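Local atomic coordinates of 1,3-alpha-isomaltosidase (Kribbella flavida DSM 17836, PDB entry 5X3I), a protein that hydrolyses the alpha-1,3-glucosidic linkages of the cyclic tetrasaccharide cyclobis-(1-6)-alpha-nigerosyl to yield isomaltose, as a family 31 glycosidase of the cytoplasm. Residues H671-L682 / T695-V706. The protein carries 1 engineered substitution. Residues are numbered along the deposited sequence; the frame is centred on the assembly and turned at random.
Sequences HPYQYLLGDELL and TTYLPAGEWIDV. With SO4 (sulfate ion), chain K.
Gln674 grips the backbone of Tyr697 with both ends of its amide. Tyr697 N donates to a lone pair of Gln674 OE1, 2.7 Å away and nearly straight (168°), while Gln674 NE2 returns a 2.9 Å bond to Tyr697 O. The extended chain beyond CG (chi2 -175°) carries the amide across to the strand 695-698, and the paired bonds fix its rotation. Shortened to an alanine, this position would probably leave Tyr697 N and O without these mates and a gap beside Thr696 CG2. Next to it, the His671 ring lies over the CB of Tyr697, a CH-pi contact with CB 3.6 Å from the ring centroid. The two ring planes are almost parallel, at 7°, but slid so far apart that they barely overlap. Glu667 holds His671 NE2, and Asp665 takes the Tyr697 hydroxyl.

Leu682 fills the apolar half. It points its CG away from its own backbone N, which sends the two methyls to different partners: CD1 presses on Pro699 CD, 3.6 Å away, and CD2 slides past Thr696 CG2. Its CB nears Trp703 CZ3, whereas Leu676 CD2 reaches the indole edge at CH2, 3.9 Å away. The indole is tethered by Trp703 NE1, which donates to Pro699 O (3.0 Å) from above the carbonyl plane, across the loop 699-702. Tyr729 also packs on Trp703 and Leu698. Leu676, Leu682 and Trp703 of the six-stranded antiparallel sheet thus pack against Thr696, Leu698 and Pro699 at strand 693-698 of the two-stranded one, in the beta-sandwich C-terminal domain of family 31 hydrolases, away from the catalytic residues.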
# COMPACT_ATOMS: atom_id res chain seq x y z
N HIS A 671 -23.45 -1.96 -10.36
CA HIS A 671 -23.41 -1.83 -8.90
C HIS A 671 -22.06 -2.27 -8.35
O HIS A 671 -21.98 -3.27 -7.64
CB HIS A 671 -24.54 -2.64 -8.27
CG HIS A 671 -25.86 -2.42 -8.94
ND1 HIS A 671 -26.68 -1.36 -8.62
CD2 HIS A 671 -26.47 -3.09 -9.93
CE1 HIS A 671 -27.76 -1.40 -9.38
NE2 HIS A 671 -27.66 -2.44 -10.18
N PRO A 672 -21.00 -1.53 -8.69
CA PRO A 672 -19.61 -1.92 -8.41
C PRO A 672 -19.23 -1.88 -6.93
O PRO A 672 -18.20 -2.43 -6.58
CB PRO A 672 -18.80 -0.88 -9.21
CG PRO A 672 -19.67 0.32 -9.20
CD PRO A 672 -21.07 -0.19 -9.30
N TYR A 673 -20.02 -1.22 -6.10
CA TYR A 673 -19.71 -1.12 -4.67
C TYR A 673 -20.33 -2.22 -3.81
O TYR A 673 -20.04 -2.32 -2.61
CB TYR A 673 -20.12 0.25 -4.15
CG TYR A 673 -19.35 1.38 -4.80
CD1 TYR A 673 -18.02 1.63 -4.45
CD2 TYR A 673 -19.94 2.19 -5.76
CE1 TYR A 673 -17.32 2.66 -5.03
CE2 TYR A 673 -19.24 3.22 -6.35
CZ TYR A 673 -17.93 3.45 -5.99
OH TYR A 673 -17.23 4.48 -6.58
N GLN A 674 -21.20 -3.03 -4.41
CA GLN A 674 -21.79 -4.19 -3.76
C GLN A 674 -20.83 -5.35 -3.71
O GLN A 674 -19.99 -5.50 -4.59
CB GLN A 674 -23.06 -4.66 -4.48
CG GLN A 674 -24.20 -3.71 -4.44
CD GLN A 674 -25.44 -4.28 -5.08
OE1 GLN A 674 -26.47 -3.62 -5.13
NE2 GLN A 674 -25.36 -5.51 -5.55
N TYR A 675 -20.95 -6.19 -2.70
CA TYR A 675 -20.14 -7.39 -2.63
C TYR A 675 -20.75 -8.44 -1.73
O TYR A 675 -21.59 -8.14 -0.89
CB TYR A 675 -18.72 -7.06 -2.14
CG TYR A 675 -18.68 -6.41 -0.78
CD1 TYR A 675 -18.85 -5.04 -0.64
CD2 TYR A 675 -18.45 -7.17 0.36
CE1 TYR A 675 -18.80 -4.45 0.60
CE2 TYR A 675 -18.40 -6.59 1.60
CZ TYR A 675 -18.59 -5.23 1.72
OH TYR A 675 -18.55 -4.65 2.96
N LEU A 676 -20.31 -9.67 -1.90
CA LEU A 676 -20.66 -10.74 -0.99
C LEU A 676 -19.57 -10.83 0.08
O LEU A 676 -18.39 -10.83 -0.26
CB LEU A 676 -20.80 -12.07 -1.72
CG LEU A 676 -21.93 -12.14 -2.75
CD1 LEU A 676 -21.72 -13.33 -3.66
CD2 LEU A 676 -23.27 -12.23 -2.05
N LEU A 677 -19.97 -10.87 1.34
CA LEU A 677 -19.03 -11.16 2.41
C LEU A 677 -19.11 -12.65 2.68
O LEU A 677 -20.06 -13.14 3.29
CB LEU A 677 -19.37 -10.34 3.66
CG LEU A 677 -18.55 -10.57 4.94
CD1 LEU A 677 -17.19 -9.94 4.80
CD2 LEU A 677 -19.28 -10.00 6.14
N GLY A 678 -18.08 -13.38 2.28
CA GLY A 678 -18.17 -14.82 2.21
C GLY A 678 -19.27 -15.27 1.25
O GLY A 678 -19.78 -14.47 0.46
N ASP A 679 -19.64 -16.54 1.33
CA ASP A 679 -20.67 -17.10 0.47
C ASP A 679 -22.06 -16.52 0.73
O ASP A 679 -22.81 -16.29 -0.21
CB ASP A 679 -20.75 -18.62 0.66
CG ASP A 679 -19.52 -19.34 0.17
OD1 ASP A 679 -18.78 -18.75 -0.62
OD2 ASP A 679 -19.30 -20.49 0.57
N GLU A 680 -22.41 -16.32 1.99
CA GLU A 680 -23.81 -16.11 2.36
C GLU A 680 -24.40 -14.71 2.46
O GLU A 680 -25.62 -14.56 2.47
CB GLU A 680 -24.06 -16.80 3.71
CG GLU A 680 -23.35 -18.13 3.88
CD GLU A 680 -23.73 -19.17 2.84
OE1 GLU A 680 -24.70 -18.96 2.09
OE2 GLU A 680 -23.06 -20.22 2.79
N LEU A 681 -23.57 -13.67 2.50
CA LEU A 681 -24.10 -12.34 2.77
C LEU A 681 -23.74 -11.33 1.69
O LEU A 681 -22.59 -11.23 1.31
CB LEU A 681 -23.59 -11.81 4.12
CG LEU A 681 -24.00 -12.52 5.41
CD1 LEU A 681 -23.21 -11.93 6.59
CD2 LEU A 681 -25.49 -12.40 5.65
N LEU A 682 -24.73 -10.57 1.24
CA LEU A 682 -24.52 -9.51 0.27
C LEU A 682 -24.62 -8.16 0.96
O LEU A 682 -25.61 -7.85 1.62
CB LEU A 682 -25.52 -9.62 -0.89
CG LEU A 682 -25.27 -8.74 -2.11
CD1 LEU A 682 -25.83 -9.40 -3.35
CD2 LEU A 682 -25.91 -7.39 -1.93
N THR A 695 -30.90 1.38 -2.87
CA THR A 695 -31.31 0.30 -3.75
C THR A 695 -30.18 -0.67 -3.99
O THR A 695 -29.06 -0.28 -4.31
CB THR A 695 -31.80 0.85 -5.09
OG1 THR A 695 -32.94 1.69 -4.86
CG2 THR A 695 -32.21 -0.29 -6.01
N THR A 696 -30.50 -1.95 -3.83
CA THR A 696 -29.53 -3.03 -3.94
C THR A 696 -29.93 -3.97 -5.07
O THR A 696 -31.10 -4.25 -5.25
CB THR A 696 -29.45 -3.83 -2.61
OG1 THR A 696 -29.10 -2.95 -1.54
CG2 THR A 696 -28.43 -4.93 -2.71
N TYR A 697 -28.96 -4.44 -5.84
CA TYR A 697 -29.25 -5.42 -6.87
C TYR A 697 -28.89 -6.80 -6.38
O TYR A 697 -27.72 -7.12 -6.17
CB TYR A 697 -28.52 -5.11 -8.18
CG TYR A 697 -28.67 -6.22 -9.20
CD1 TYR A 697 -29.85 -6.39 -9.91
CD2 TYR A 697 -27.64 -7.12 -9.43
CE1 TYR A 697 -30.00 -7.42 -10.82
CE2 TYR A 697 -27.78 -8.14 -10.35
CZ TYR A 697 -28.96 -8.28 -11.04
OH TYR A 697 -29.10 -9.30 -11.95
N LEU A 698 -29.90 -7.63 -6.21
CA LEU A 698 -29.70 -9.01 -5.80
C LEU A 698 -29.67 -9.92 -7.01
O LEU A 698 -30.64 -10.00 -7.75
CB LEU A 698 -30.80 -9.44 -4.84
CG LEU A 698 -30.94 -8.65 -3.54
CD1 LEU A 698 -32.10 -9.18 -2.72
CD2 LEU A 698 -29.65 -8.71 -2.75
N PRO A 699 -28.56 -10.63 -7.21
CA PRO A 699 -28.43 -11.56 -8.33
C PRO A 699 -29.32 -12.78 -8.14
O PRO A 699 -30.11 -12.82 -7.20
CB PRO A 699 -26.96 -11.94 -8.31
CG PRO A 699 -26.57 -11.78 -6.87
CD PRO A 699 -27.36 -10.63 -6.35
N ALA A 700 -29.18 -13.76 -9.02
CA ALA A 700 -30.03 -14.95 -9.00
C ALA A 700 -29.91 -15.69 -7.68
O ALA A 700 -28.88 -15.62 -7.02
CB ALA A 700 -29.67 -15.87 -10.14
N GLY A 701 -30.97 -16.40 -7.31
CA GLY A 701 -31.08 -17.08 -6.03
C GLY A 701 -32.08 -16.43 -5.10
O GLY A 701 -32.72 -15.44 -5.47
N GLU A 702 -32.25 -17.00 -3.91
CA GLU A 702 -33.27 -16.53 -2.97
C GLU A 702 -32.66 -15.79 -1.79
O GLU A 702 -31.67 -16.22 -1.23
CB GLU A 702 -34.11 -17.70 -2.47
CG GLU A 702 -34.82 -18.47 -3.56
CD GLU A 702 -36.14 -19.05 -3.10
OE1 GLU A 702 -37.00 -18.26 -2.66
OE2 GLU A 702 -36.30 -20.28 -3.16
N TRP A 703 -33.28 -14.68 -1.41
CA TRP A 703 -32.68 -13.77 -0.45
C TRP A 703 -33.59 -13.41 0.72
O TRP A 703 -34.81 -13.39 0.60
CB TRP A 703 -32.24 -12.49 -1.16
CG TRP A 703 -31.22 -12.75 -2.21
CD1 TRP A 703 -31.45 -12.95 -3.54
CD2 TRP A 703 -29.80 -12.84 -2.03
NE1 TRP A 703 -30.27 -13.17 -4.20
CE2 TRP A 703 -29.24 -13.11 -3.29
CE3 TRP A 703 -28.96 -12.74 -0.92
CZ2 TRP A 703 -27.87 -13.26 -3.48
CZ3 TRP A 703 -27.60 -12.89 -1.11
CH2 TRP A 703 -27.07 -13.15 -2.38
N ILE A 704 -32.95 -13.10 1.84
CA ILE A 704 -33.64 -12.64 3.03
C ILE A 704 -33.02 -11.35 3.53
O ILE A 704 -31.80 -11.25 3.65
CB ILE A 704 -33.61 -13.72 4.12
CG1 ILE A 704 -34.70 -14.75 3.84
CG2 ILE A 704 -33.78 -13.10 5.50
CD1 ILE A 704 -34.58 -16.00 4.63
N ASP A 705 -33.86 -10.36 3.80
CA ASP A 705 -33.41 -9.12 4.41
C ASP A 705 -33.06 -9.42 5.87
O ASP A 705 -33.92 -9.83 6.64
CB ASP A 705 -34.51 -8.05 4.31
CG ASP A 705 -34.09 -6.70 4.85
OD1 ASP A 705 -33.15 -6.61 5.67
OD2 ASP A 705 -34.73 -5.70 4.47
N VAL A 706 -31.82 -9.16 6.27
CA VAL A 706 -31.35 -9.65 7.57
C VAL A 706 -31.94 -8.85 8.72
O VAL A 706 -31.95 -9.32 9.85
CB VAL A 706 -29.81 -9.63 7.70
CG1 VAL A 706 -29.17 -10.46 6.60
CG2 VAL A 706 -29.30 -8.21 7.70
S SO4 K . -30.58 -20.07 -1.92
O1 SO4 K . -31.84 -20.58 -1.38
O2 SO4 K . -29.63 -19.98 -0.83
O3 SO4 K . -30.08 -20.97 -2.95
O4 SO4 K . -30.79 -18.75 -2.51